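Local coordinates for membrane-bound lytic murein transglycosylase (Agrobacterium tumefaciens, PDB 2PNW), which probably cleaves the glycosidic bond between N-acetylmuramic acid and N-acetylglucosamine in peptidoglycan, leaving a 1,6-anhydro end on the muramoyl product, at residues Y118-R123 / V181-V186; P125-I130 / Y206-G211; S154-R159 / G165-R170. All coordinates share one frame; numbering follows the deposited sequence.

Contact 1 of 3, residues Y118-R123 / V181-V186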
loop_
_atom_site.group_PDB
_atom_site.type_symbol
_atom_site.label_atom_id
_atom_site.label_comp_id
_atom_site.label_asym_id
_atom_site.label_seq_id
_atom_site.Cartn_x
_atom_site.Cartn_y
_atom_site.Cartn_z
ATOM N N TYR A 118 2.402 18.361 15.999
ATOM C CA TYR A 118 3.158 17.355 15.256
ATOM C C TYR A 118 3.083 17.622 13.766
ATOM O O TYR A 118 2.059 17.343 13.151
ATOM C CB TYR A 118 2.631 15.947 15.564
ATOM C CG TYR A 118 2.665 15.632 17.048
ATOM C CD1 TYR A 118 3.892 15.553 17.725
ATOM C CD2 TYR A 118 1.481 15.425 17.775
ATOM C CE1 TYR A 118 3.945 15.268 19.107
ATOM C CE2 TYR A 118 1.520 15.143 19.178
ATOM C CZ TYR A 118 2.769 15.060 19.809
ATOM O OH TYR A 118 2.849 14.777 21.164
ATOM N N PRO A 119 4.163 18.178 13.203
ATOM C CA PRO A 119 4.110 18.573 11.790
ATOM C C PRO A 119 3.978 17.380 10.841
ATOM O O PRO A 119 4.424 16.254 11.152
ATOM C CB PRO A 119 5.439 19.291 11.580
ATOM C CG PRO A 119 6.380 18.684 12.640
ATOM C CD PRO A 119 5.457 18.506 13.839
ATOM N N ILE A 120 3.381 17.652 9.682
ATOM C CA ILE A 120 3.345 16.727 8.564
ATOM C C ILE A 120 4.143 17.423 7.468
ATOM O O ILE A 120 3.853 18.568 7.143
ATOM C CB ILE A 120 1.897 16.506 8.088
ATOM C CG1 ILE A 120 1.045 15.978 9.256
ATOM C CG2 ILE A 120 1.887 15.517 6.930
ATOM C CD1 ILE A 120 -0.475 15.892 8.948
ATOM N N TYR A 121 5.178 16.760 6.933
ATOM C CA TYR A 121 6.139 17.438 6.060
ATOM C C TYR A 121 6.024 17.048 4.592
ATOM O O TYR A 121 5.814 15.868 4.278
ATOM C CB TYR A 121 7.559 17.088 6.499
ATOM C CG TYR A 121 8.013 17.751 7.787
ATOM C CD1 TYR A 121 8.186 19.142 7.866
ATOM C CD2 TYR A 121 8.285 16.974 8.926
ATOM C CE1 TYR A 121 8.632 19.754 9.069
ATOM C CE2 TYR A 121 8.726 17.570 10.135
ATOM C CZ TYR A 121 8.908 18.948 10.190
ATOM O OH TYR A 121 9.352 19.516 11.378
ATOM N N ARG A 122 6.211 18.033 3.706
ATOM C CA ARG A 122 6.429 17.767 2.277
ATOM C C ARG A 122 7.870 17.326 2.101
ATOM O O ARG A 122 8.682 17.445 3.026
ATOM C CB ARG A 122 6.315 19.057 1.432
ATOM C CG ARG A 122 5.011 19.777 1.416
ATOM C CD ARG A 122 5.133 20.951 0.394
ATOM N NE ARG A 122 5.732 22.169 0.935
ATOM C CZ ARG A 122 6.942 22.632 0.631
ATOM N NH1 ARG A 122 7.713 21.988 -0.250
ATOM N NH2 ARG A 122 7.374 23.770 1.167
ATOM N N ARG A 123 8.210 16.877 0.885
ATOM C CA ARG A 123 9.573 16.431 0.622
ATOM C C ARG A 123 10.561 17.610 0.635
ATOM O O ARG A 123 10.395 18.577 -0.126
ATOM C CB ARG A 123 9.617 15.736 -0.740
ATOM C CG ARG A 123 10.974 15.128 -1.065
ATOM C CD ARG A 123 10.915 14.584 -2.493
ATOM N NE ARG A 123 12.188 13.961 -2.856
ATOM C CZ ARG A 123 12.317 13.050 -3.817
ATOM N NH1 ARG A 123 11.249 12.653 -4.522
ATOM N NH2 ARG A 123 13.533 12.547 -4.069
ATOM N N VAL A 181 0.628 9.253 17.602
ATOM C CA VAL A 181 0.357 7.885 17.208
ATOM C C VAL A 181 -0.519 7.830 15.949
ATOM O O VAL A 181 -0.285 7.010 15.052
ATOM C CB VAL A 181 -0.228 7.037 18.362
ATOM C CG1 VAL A 181 -0.647 5.665 17.832
ATOM C CG2 VAL A 181 0.859 6.874 19.457
ATOM N N ASP A 182 -1.517 8.713 15.870
ATOM C CA ASP A 182 -2.392 8.710 14.708
ATOM C C ASP A 182 -1.550 9.078 13.481
ATOM O O ASP A 182 -1.711 8.467 12.410
ATOM C CB ASP A 182 -3.553 9.698 14.876
ATOM C CG ASP A 182 -4.667 9.174 15.819
ATOM O OD1 ASP A 182 -4.649 7.990 16.172
ATOM O OD2 ASP A 182 -5.558 9.964 16.199
ATOM N N LEU A 183 -0.665 10.066 13.630
ATOM C CA LEU A 183 0.215 10.439 12.515
ATOM C C LEU A 183 1.180 9.305 12.138
ATOM O O LEU A 183 1.438 9.050 10.950
ATOM C CB LEU A 183 0.975 11.719 12.842
ATOM C CG LEU A 183 1.996 12.160 11.791
ATOM C CD1 LEU A 183 1.346 12.365 10.403
ATOM C CD2 LEU A 183 2.643 13.434 12.293
ATOM N N PHE A 184 1.758 8.636 13.145
ATOM C CA PHE A 184 2.570 7.442 12.864
ATOM C C PHE A 184 1.842 6.429 11.992
ATOM O O PHE A 184 2.399 5.922 10.994
ATOM C CB PHE A 184 3.086 6.783 14.184
ATOM C CG PHE A 184 4.066 5.648 13.943
ATOM C CD1 PHE A 184 5.434 5.901 13.864
ATOM C CD2 PHE A 184 3.612 4.345 13.757
ATOM C CE1 PHE A 184 6.355 4.854 13.670
ATOM C CE2 PHE A 184 4.527 3.285 13.540
ATOM C CZ PHE A 184 5.909 3.563 13.486
ATOM N N PHE A 185 0.602 6.098 12.348
ATOM C CA PHE A 185 -0.155 5.147 11.539
ATOM C C PHE A 185 -0.478 5.643 10.117
ATOM O O PHE A 185 -0.581 4.842 9.203
ATOM C CB PHE A 185 -1.415 4.709 12.266
ATOM C CG PHE A 185 -1.173 3.568 13.221
ATOM C CD1 PHE A 185 -1.374 2.252 12.808
ATOM C CD2 PHE A 185 -0.712 3.810 14.513
ATOM C CE1 PHE A 185 -1.138 1.181 13.681
ATOM C CE2 PHE A 185 -0.475 2.751 15.400
ATOM C CZ PHE A 185 -0.702 1.442 14.998
ATOM N N VAL A 186 -0.630 6.949 9.957
ATOM C CA VAL A 186 -0.693 7.556 8.602
ATOM C C VAL A 186 0.611 7.303 7.800
ATOM O O VAL A 186 0.564 6.945 6.627
ATOM C CB VAL A 186 -1.035 9.061 8.708
ATOM C CG1 VAL A 186 -0.763 9.804 7.376
ATOM C CG2 VAL A 186 -2.504 9.206 9.172
#
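Leu183 reaches from helix 180-189 to strand 118-121 and makes every contact with Tyr118, Pro119 and Ile120. Its CB is directed at the strand, and CG continues outward because it lies opposite the backbone N (chi1 176°), which carries the fork of the side chain to the strand. There the two methyls divide. Leu183 CD1 meets CG1 of Ile120 at 3.8 Å, the two branched chains lying at a slant to each other. Leu183 CD2 touches backbone instead: it comes within 3.5 Å of Pro119 O and 4.0 Å of Tyr118 O, and also lies 4.1 Å from Tyr118 CB, beyond which the tyrosine ring leads away. The arrangement is helix-on-sheet packing. Strand 118-121 pairs antiparallel with strand 173-177, and the chain passes from that partner almost directly into the helix; the axes of the two short segments run nearly parallel, 18° apart. Strand 96-109 adds to the layer, with Leu106 and Val108 against Ile120 and Pro104 against Val186. Val181 and Phe185 pack on helix 234-243, and Asp182 OD1 forms a salt bridge there with Arg238.

Contact 2 of 3, residues P125-I130 / Y206-G211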
loop_
_atom_site.group_PDB
_atom_site.type_symbol
_atom_site.label_atom_id
_atom_site.label_comp_id
_atom_site.label_asym_id
_atom_site.label_seq_id
_atom_site.Cartn_x
_atom_site.Cartn_y
_atom_site.Cartn_z
ATOM N N PRO A 125 13.864 19.731 -0.296
ATOM C CA PRO A 125 14.534 19.776 -1.608
ATOM C C PRO A 125 15.902 19.054 -1.605
ATOM O O PRO A 125 16.434 18.733 -2.672
ATOM C CB PRO A 125 14.714 21.287 -1.859
ATOM C CG PRO A 125 14.763 21.886 -0.451
ATOM C CD PRO A 125 13.798 21.061 0.353
ATOM N N GLU A 126 16.469 18.816 -0.411
ATOM C CA GLU A 126 17.767 18.149 -0.304
ATOM C C GLU A 126 17.625 16.635 -0.237
ATOM O O GLU A 126 18.619 15.930 -0.162
ATOM C CB GLU A 126 18.605 18.687 0.882
ATOM C CG GLU A 126 18.120 18.246 2.292
ATOM C CD GLU A 126 16.991 19.120 2.896
ATOM O OE1 GLU A 126 16.369 19.959 2.185
ATOM O OE2 GLU A 126 16.717 18.949 4.115
ATOM N N LEU A 127 16.390 16.138 -0.231
ATOM C CA LEU A 127 16.153 14.696 -0.181
ATOM C C LEU A 127 16.120 14.200 -1.620
ATOM O O LEU A 127 15.078 14.233 -2.296
ATOM C CB LEU A 127 14.848 14.341 0.545
ATOM C CG LEU A 127 14.567 12.829 0.717
ATOM C CD1 LEU A 127 15.595 12.168 1.670
ATOM C CD2 LEU A 127 13.157 12.677 1.277
ATOM N N VAL A 128 17.277 13.754 -2.091
ATOM C CA VAL A 128 17.443 13.387 -3.504
ATOM C C VAL A 128 17.305 11.886 -3.710
ATOM O O VAL A 128 17.631 11.089 -2.824
ATOM C CB VAL A 128 18.794 13.893 -4.056
ATOM C CG1 VAL A 128 18.828 15.415 -4.020
ATOM C CG2 VAL A 128 20.016 13.254 -3.238
ATOM N N ASP A 129 16.776 11.509 -4.873
ATOM C CA ASP A 129 16.837 10.134 -5.346
ATOM C C ASP A 129 18.285 9.719 -5.579
ATOM O O ASP A 129 19.137 10.525 -6.037
ATOM C CB ASP A 129 16.021 9.956 -6.637
ATOM C CG ASP A 129 14.611 10.463 -6.483
ATOM O OD1 ASP A 129 13.737 9.691 -6.077
ATOM O OD2 ASP A 129 14.402 11.683 -6.659
ATOM N N ILE A 130 18.546 8.443 -5.302
ATOM C CA ILE A 130 19.900 7.896 -5.458
ATOM C C ILE A 130 19.950 6.885 -6.595
ATOM O O ILE A 130 19.120 5.987 -6.669
ATOM C CB ILE A 130 20.376 7.191 -4.157
ATOM C CG1 ILE A 130 20.355 8.159 -2.970
ATOM C CG2 ILE A 130 21.792 6.527 -4.333
ATOM C CD1 ILE A 130 21.423 9.282 -3.023
ATOM N N TYR A 206 1.963 9.379 -0.120
ATOM C CA TYR A 206 3.415 9.191 -0.119
ATOM C C TYR A 206 4.067 9.967 -1.288
ATOM O O TYR A 206 3.619 9.841 -2.448
ATOM C CB TYR A 206 3.701 7.690 -0.258
ATOM C CG TYR A 206 5.150 7.358 -0.503
ATOM C CD1 TYR A 206 6.008 7.055 0.553
ATOM C CD2 TYR A 206 5.676 7.366 -1.801
ATOM C CE1 TYR A 206 7.374 6.767 0.318
ATOM C CE2 TYR A 206 7.040 7.067 -2.047
ATOM C CZ TYR A 206 7.872 6.768 -0.980
ATOM O OH TYR A 206 9.203 6.478 -1.213
ATOM N N ALA A 207 5.113 10.731 -0.984
ATOM C CA ALA A 207 5.966 11.343 -2.009
ATOM C C ALA A 207 7.381 10.802 -2.020
ATOM O O ALA A 207 7.972 10.647 -3.096
ATOM C CB ALA A 207 6.014 12.870 -1.811
ATOM N N ALA A 208 7.953 10.594 -0.825
ATOM C CA ALA A 208 9.332 10.136 -0.683
ATOM C C ALA A 208 9.512 9.685 0.757
ATOM O O ALA A 208 8.559 9.728 1.533
ATOM C CB ALA A 208 10.324 11.285 -1.008
ATOM N N LYS A 209 10.727 9.245 1.099
ATOM C CA LYS A 209 11.015 8.826 2.461
ATOM C C LYS A 209 12.479 9.081 2.774
ATOM O O LYS A 209 13.304 9.175 1.880
ATOM C CB LYS A 209 10.637 7.353 2.676
ATOM C CG LYS A 209 11.394 6.362 1.750
ATOM C CD LYS A 209 10.852 4.923 1.885
ATOM C CE LYS A 209 11.589 4.029 0.890
ATOM N NZ LYS A 209 11.279 2.589 1.161
ATOM N N ALA A 210 12.798 9.160 4.060
ATOM C CA ALA A 210 14.169 9.400 4.507
ATOM C C ALA A 210 15.190 8.405 3.908
ATOM O O ALA A 210 16.343 8.768 3.694
ATOM C CB ALA A 210 14.214 9.392 6.057
ATOM N N GLY A 211 14.776 7.164 3.684
ATOM C CA GLY A 211 15.618 6.138 3.012
ATOM C C GLY A 211 15.815 4.884 3.853
ATOM O O GLY A 211 16.042 3.764 3.322
#
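A classic beta bulge, in which Ala207 and Ala208 both face Phe260, marks the end of strand 201-209, and Leu127 packs against the chain from Ala208 onward. Leu127 is the residue of 125-130 that makes the contact. With CG opposite the backbone N (chi1 -176°), the side chain extends from its strand and straddles the carbonyl oxygen of Lys209. Leu127 CD2 approaches Lys209 O to 3.6 Å, and Leu127 CD1 lies 3.8 Å from the same oxygen. The two methyls then find different neighbours: Leu127 CD2 packs on Ala208 CB at 3.9 Å, a purely apolar touch, whereas Leu127 CD1 comes to 4.0 Å from Ala210 O. The leucine thus covers a piece of irregular backbone as much as it meets a side chain. Lys209 contributes through its carbonyl, since its CB points away from Leu127. Within the second segment the chain also folds against itself, the backbone N of Ala208 standing 3.7 Å above the centre of the Tyr206 ring. Polar tethers run alongside: Arg123 NH2 bonds to Leu127 O and forms a salt bridge with Asp129 OD2, while the side chain of Arg123 touches Ala208. Strand 127-129 is an outer strand of a three-stranded antiparallel sheet with 145-149 and 152-154, so the contact sets this small sheet against the end of strand 201-209. Phe145 of the middle strand packs on Tyr206, Ala208 and Lys209, while Phe260 of strand 259-263 and Phe156, in the loop after strand 152-154, pack on Leu127.

Contact 3 of 3, residues S154-R159 / G165-R170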
loop_
_atom_site.group_PDB
_atom_site.type_symbol
_atom_site.label_atom_id
_atom_site.label_comp_id
_atom_site.label_asym_id
_atom_site.label_seq_id
_atom_site.Cartn_x
_atom_site.Cartn_y
_atom_site.Cartn_z
ATOM N N SER A 154 24.951 12.377 1.776
ATOM C CA SER A 154 25.047 11.652 3.044
ATOM C C SER A 154 23.691 11.000 3.374
ATOM O O SER A 154 22.719 11.155 2.621
ATOM C CB SER A 154 25.559 12.596 4.130
ATOM O OG SER A 154 24.647 13.648 4.377
ATOM N N TYR A 155 23.607 10.245 4.463
ATOM C CA TYR A 155 22.312 9.676 4.855
ATOM C C TYR A 155 21.376 10.777 5.382
ATOM O O TYR A 155 21.820 11.667 6.132
ATOM C CB TYR A 155 22.521 8.575 5.924
ATOM C CG TYR A 155 23.174 7.345 5.338
ATOM C CD1 TYR A 155 22.468 6.499 4.481
ATOM C CD2 TYR A 155 24.525 7.066 5.598
ATOM C CE1 TYR A 155 23.076 5.376 3.913
ATOM C CE2 TYR A 155 25.151 5.958 5.030
ATOM C CZ TYR A 155 24.415 5.130 4.192
ATOM O OH TYR A 155 25.003 4.037 3.660
ATOM N N PHE A 156 20.089 10.691 5.032
ATOM C CA PHE A 156 19.122 11.657 5.528
ATOM C C PHE A 156 18.840 11.313 7.000
ATOM O O PHE A 156 18.895 10.132 7.371
ATOM C CB PHE A 156 17.839 11.635 4.682
ATOM C CG PHE A 156 17.000 12.855 4.876
ATOM C CD1 PHE A 156 17.261 14.024 4.157
ATOM C CD2 PHE A 156 15.995 12.868 5.862
ATOM C CE1 PHE A 156 16.480 15.183 4.378
ATOM C CE2 PHE A 156 15.238 14.012 6.089
ATOM C CZ PHE A 156 15.478 15.158 5.346
ATOM N N PRO A 157 18.592 12.331 7.848
ATOM C CA PRO A 157 18.201 12.063 9.248
ATOM C C PRO A 157 17.068 11.022 9.380
ATOM O O PRO A 157 16.277 10.848 8.448
ATOM C CB PRO A 157 17.711 13.427 9.709
ATOM C CG PRO A 157 18.572 14.376 8.967
ATOM C CD PRO A 157 18.676 13.793 7.591
ATOM N N ASP A 158 16.993 10.332 10.523
ATOM C CA ASP A 158 15.944 9.326 10.738
ATOM C C ASP A 158 14.724 9.916 11.443
ATOM O O ASP A 158 14.718 11.085 11.759
ATOM C CB ASP A 158 16.486 8.080 11.501
ATOM C CG ASP A 158 16.948 8.398 12.913
ATOM O OD1 ASP A 158 16.799 9.545 13.395
ATOM O OD2 ASP A 158 17.464 7.466 13.560
ATOM N N ARG A 159 13.699 9.093 11.659
ATOM C CA ARG A 159 12.449 9.540 12.264
ATOM C C ARG A 159 12.711 10.304 13.573
ATOM O O ARG A 159 12.164 11.405 13.806
ATOM C CB ARG A 159 11.543 8.320 12.520
ATOM C CG ARG A 159 10.222 8.647 13.265
ATOM C CD ARG A 159 9.356 7.418 13.434
ATOM N NE ARG A 159 8.884 6.897 12.153
ATOM C CZ ARG A 159 7.897 7.459 11.442
ATOM N NH1 ARG A 159 7.280 8.549 11.910
ATOM N NH2 ARG A 159 7.533 6.913 10.284
ATOM N N GLY A 165 13.156 17.779 15.647
ATOM C CA GLY A 165 13.092 19.140 15.084
ATOM C C GLY A 165 14.062 19.556 13.980
ATOM O O GLY A 165 14.187 20.755 13.690
ATOM N N CYS A 166 14.714 18.619 13.306
ATOM C CA CYS A 166 15.779 19.060 12.376
ATOM C C CYS A 166 15.260 19.762 11.107
ATOM O O CYS A 166 16.058 20.356 10.356
ATOM C CB CYS A 166 16.736 17.917 12.020
ATOM S SG CYS A 166 15.993 16.596 11.043
ATOM N N LEU A 167 13.955 19.686 10.854
ATOM C CA LEU A 167 13.342 20.315 9.655
ATOM C C LEU A 167 12.530 21.587 9.950
ATOM O O LEU A 167 11.884 22.148 9.056
ATOM C CB LEU A 167 12.449 19.309 8.919
ATOM C CG LEU A 167 13.122 18.039 8.360
ATOM C CD1 LEU A 167 12.074 17.161 7.620
ATOM C CD2 LEU A 167 14.296 18.361 7.440
ATOM N N ARG A 168 12.527 22.019 11.209
ATOM C CA ARG A 168 11.716 23.174 11.630
ATOM C C ARG A 168 12.144 24.486 10.982
ATOM O O ARG A 168 13.324 24.692 10.706
ATOM C CB ARG A 168 11.815 23.383 13.153
ATOM C CG ARG A 168 11.164 22.313 14.000
ATOM C CD ARG A 168 11.287 22.710 15.472
ATOM N NE ARG A 168 10.273 23.716 15.831
ATOM C CZ ARG A 168 10.403 24.638 16.788
ATOM N NH1 ARG A 168 11.524 24.728 17.507
ATOM N NH2 ARG A 168 9.408 25.486 17.022
ATOM N N GLY A 169 11.178 25.374 10.781
ATOM C CA GLY A 169 11.472 26.746 10.373
ATOM C C GLY A 169 11.810 26.893 8.901
ATOM O O GLY A 169 12.431 27.879 8.492
ATOM N N ARG A 170 11.376 25.933 8.093
ATOM C CA ARG A 170 11.725 25.936 6.671
ATOM C C ARG A 170 10.509 26.002 5.756
ATOM O O ARG A 170 10.639 25.937 4.533
ATOM C CB ARG A 170 12.583 24.705 6.366
ATOM C CG ARG A 170 13.949 24.754 7.094
ATOM C CD ARG A 170 14.854 23.604 6.704
ATOM N NE ARG A 170 14.991 23.514 5.250
ATOM C CZ ARG A 170 15.349 22.397 4.619
ATOM N NH1 ARG A 170 15.618 21.291 5.330
ATOM N NH2 ARG A 170 15.443 22.387 3.287
#
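The ring of Phe156 has CD of the next residue, Pro157, on one face, 3.2 Å above the plane and displaced toward the rim, while its far atom CZ meets Leu167 CD2 at 4.0 Å. The leucine methyl arrives at a slant, the two side chains lying askew. Phe156 reaches Leu167 because CG is opposite the backbone N (chi1 -163°), which swings the ring toward the second segment although the CB bond itself does not aim there. Just before it, Tyr155 stacks with Phe139 and stands edge-to-face with Tyr143. The other half of the contact is the pair Pro157 and Cys166. The sulfur SG of Cys166, held between the backbone N and the carbonyl carbon (chi1 67°), rests 3.8 Å from Pro157 CB and 4.0 Å from Pro157 CG, lying against the proline ring.

The two segments bracket the short helix 159-163, and the contact joins the loop that enters it to the loop that leaves it. Asp158 is the N-cap, its OD1 bonded to Ala161 N and its OD2 in a salt bridge with Arg256. Gly165, at phi 113°, ends the helix in a Schellman motif and starts a type I turn through Arg168, closed by Arg168 N to Gly165 O at 3.2 Å. Ile162 on the helix touches both Phe156 and Leu167, so the three form one apolar patch. Between the two loops the chemistry is entirely van der Waals, with carbon and sulfur meeting at distances that impose little direction; the directional bonds lie in the cap, the Schellman motif and the turn, which probably set where these side chains emerge.

In the fold
All three contacts belong to the MltA-specific insert region. Contact 2 is buried; contacts 1 and 3 are partly buried, and the centre of contact 3, which includes the exposed Cys166, lies about 25 Å from the centre of the chain. Contact 1 joins a helix to a strand, contact 2 sets the edge of the small three-stranded sheet against the end of strand 201-209 and the residue after it, and contact 3 ties two loops around a short helix. In contacts 1 and 2 leucine methyls lie largely on backbone carbonyls; contact 3 is side chain on side chain. Salt bridges connect contact 2 to both others, Arg123 with Asp129 and Glu126 with Arg170, while Tyr121 packs on Leu167 between contacts 1 and 3.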